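Predicted protein (Acinetobacter sp. RUH2624, PDB 4MEA) hydrolyses epoxides as a secreted Cif virulence factor with the alpha/beta hydrolase fold. Local coordinates at residues A[220-223]-A[224-228]. Sequence-based numbering, arbitrary orientation.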
ATOM      1  N   PRO A 220       3.106  22.357 -12.047  1.00 19.73           N
ATOM      2  CA  PRO A 220       1.731  22.279 -11.548  1.00 11.84           C
ATOM      3  C   PRO A 220       0.704  22.203 -12.689  1.00 13.38           C
ATOM      4  O   PRO A 220      -0.315  21.516 -12.541  1.00 13.24           O
ATOM      5  CB  PRO A 220       1.577  23.580 -10.750  1.00 19.34           C
ATOM      6  CG  PRO A 220       2.976  23.889 -10.287  1.00 20.18           C
ATOM      7  CD  PRO A 220       3.873  23.449 -11.419  1.00 17.28           C
ATOM      8  N   GLU A 221       0.972  22.877 -13.808  1.00  9.45           N
ATOM      9  CA  GLU A 221       0.027  22.882 -14.934  1.00 13.89           C
ATOM     10  C   GLU A 221       0.027  21.563 -15.689  1.00 11.68           C
ATOM     11  O   GLU A 221      -1.032  21.081 -16.097  1.00 14.51           O
ATOM     12  CB  GLU A 221       0.298  24.038 -15.905  1.00 21.12           C
ATOM     13  CG  GLU A 221      -0.272  23.822 -17.316  1.00 32.84           C
ATOM     14  CD  GLU A 221      -1.798  23.777 -17.354  1.00 40.18           C
ATOM     15  OE1 GLU A 221      -2.438  24.222 -16.376  1.00 41.39           O
ATOM     16  OE2 GLU A 221      -2.359  23.297 -18.368  1.00 35.17           O
ATOM     17  N   LEU A 222       1.210  20.986 -15.897  1.00 12.60           N
ATOM     18  CA  LEU A 222       1.275  19.653 -16.500  1.00 13.86           C
ATOM     19  C   LEU A 222       0.577  18.635 -15.591  1.00 12.38           C
ATOM     20  O   LEU A 222      -0.180  17.782 -16.058  1.00 14.50           O
ATOM     21  CB  LEU A 222       2.719  19.227 -16.784  1.00 12.81           C
ATOM     22  CG  LEU A 222       2.846  17.795 -17.328  1.00 15.10           C
ATOM     23  CD1 LEU A 222       2.125  17.624 -18.665  1.00 13.30           C
ATOM     24  CD2 LEU A 222       4.307  17.393 -17.470  1.00 15.49           C
ATOM     25  N   LEU A 223       0.821  18.728 -14.287  1.00  9.86           N
ATOM     26  CA  LEU A 223       0.168  17.820 -13.356  1.00  9.94           C
ATOM     27  C   LEU A 223      -1.354  17.969 -13.415  1.00 11.09           C
ATOM     28  O   LEU A 223      -2.075  16.970 -13.451  1.00 12.35           O
ATOM     29  CB  LEU A 223       0.715  17.987 -11.930  1.00  8.41           C
ATOM     30  CG  LEU A 223       2.135  17.434 -11.713  1.00 14.18           C
ATOM     31  CD1 LEU A 223       2.723  17.887 -10.368  1.00  6.08           C
ATOM     32  CD2 LEU A 223       2.178  15.900 -11.829  1.00 12.89           C
ATOM     33  N   ALA A 224      -1.847  19.206 -13.441  1.00 10.57           N
ATOM     34  CA  ALA A 224      -3.285  19.436 -13.553  1.00  9.34           C
ATOM     35  C   ALA A 224      -3.871  18.753 -14.798  1.00 11.12           C
ATOM     36  O   ALA A 224      -4.961  18.170 -14.748  1.00  8.59           O
ATOM     37  CB  ALA A 224      -3.598  20.944 -13.559  1.00  8.02           C
ATOM     38  N   GLU A 225      -3.133  18.806 -15.903  1.00  8.77           N
ATOM     39  CA  GLU A 225      -3.558  18.156 -17.153  1.00 11.32           C
ATOM     40  C   GLU A 225      -3.561  16.630 -17.061  1.00 14.84           C
ATOM     41  O   GLU A 225      -4.452  15.973 -17.607  1.00 11.82           O
ATOM     42  CB  GLU A 225      -2.664  18.592 -18.313  1.00  7.64           C
ATOM     43  CG  GLU A 225      -2.783  20.055 -18.637  1.00 11.42           C
ATOM     44  CD  GLU A 225      -1.904  20.459 -19.798  1.00 23.58           C
ATOM     45  OE1 GLU A 225      -1.309  19.562 -20.434  1.00 27.81           O
ATOM     46  OE2 GLU A 225      -1.815  21.671 -20.072  1.00 27.49           O
ATOM     47  N   LEU A 226      -2.562  16.074 -16.378  1.00  9.57           N
ATOM     48  CA  LEU A 226      -2.479  14.629 -16.171  1.00  8.70           C
ATOM     49  C   LEU A 226      -3.505  14.113 -15.161  1.00  6.91           C
ATOM     50  O   LEU A 226      -3.961  12.972 -15.251  1.00 11.65           O
ATOM     51  CB  LEU A 226      -1.070  14.229 -15.716  1.00  7.60           C
ATOM     52  CG  LEU A 226      -0.007  14.464 -16.789  1.00 14.03           C
ATOM     53  CD1 LEU A 226       1.389  14.204 -16.248  1.00  9.57           C
ATOM     54  CD2 LEU A 226      -0.310  13.570 -17.985  1.00 15.17           C
ATOM     55  N   ILE A 227      -3.870  14.955 -14.202  1.00  6.18           N
ATOM     56  CA  ILE A 227      -4.721  14.516 -13.099  1.00  8.01           C
ATOM     57  C   ILE A 227      -6.211  14.737 -13.358  1.00 11.45           C
ATOM     58  O   ILE A 227      -7.051  13.963 -12.890  1.00 10.88           O
ATOM     59  CB  ILE A 227      -4.273  15.156 -11.771  1.00 10.31           C
ATOM     60  CG1 ILE A 227      -2.839  14.709 -11.461  1.00  9.18           C
ATOM     61  CG2 ILE A 227      -5.227  14.771 -10.647  1.00  7.28           C
ATOM     62  CD1 ILE A 227      -2.154  15.465 -10.313  1.00  5.82           C
ATOM     63  N   GLU A 228      -6.539  15.774 -14.127  1.00  6.58           N
ATOM     64  CA  GLU A 228      -7.932  16.042 -14.472  1.00  9.53           C
ATOM     65  C   GLU A 228      -8.682  14.794 -14.943  1.00  9.58           C
ATOM     66  O   GLU A 228      -9.856  14.615 -14.591  1.00  8.46           O
ATOM     67  CB  GLU A 228      -8.047  17.180 -15.504  1.00 11.72           C
ATOM     68  CG  GLU A 228      -9.488  17.531 -15.901  1.00  9.21           C
ATOM     69  CD  GLU A 228      -9.992  16.751 -17.107  1.00 12.02           C
ATOM     70  OE1 GLU A 228      -9.175  16.092 -17.791  1.00 11.31           O
ATOM     71  OE2 GLU A 228     -11.216  16.805 -17.376  1.00 12.31           O
TER
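P220 O accepts the backbone N-H of A224 at 2.9 Å, the first of four successive i to i+4 bonds between the two turns. The next residue, E221, meets E225 one turn on through both its backbone and its side chain. Its carbonyl takes the N-H of E225. Its CG stands anti to the backbone N (chi1 159°), and a bend at chi2 turns the carboxylate toward the following turn. The extended chain of E225 reaches the same place, and E221 OE2 lies 2.4 Å from E225 OE2. This separation is unusually short, and its exact value is doubtful. The two carboxylate planes are steeply turned, 79° apart. L222 O receives the N-H of L226 at 2.9 Å. On that flank L222 CG rests 4.0 Å from L226 CD1, and both leucines touch E309 of helix 307-323. L223 O binds the N-H of I227 at 2.8 Å, and CG1 of I227 lies 3.1 Å from the same oxygen. L223 CB meets I227 CD1 at 4.1 Å. Both side chains are buried and pack on helix 200-211, I227 touching F204 there. A224 and I227 also face helix 13-25, through M19 and F20. The helix lies in the helical insertion between strands 151-157 and 267-272, consistent with the cap of epoxide hydrolases of this fold. It has an apolar side set between neighbouring helices and a partly exposed side that carries the two acids. If their oxygens are truly so close, one acid probably holds a proton, and its pKa would then be raised.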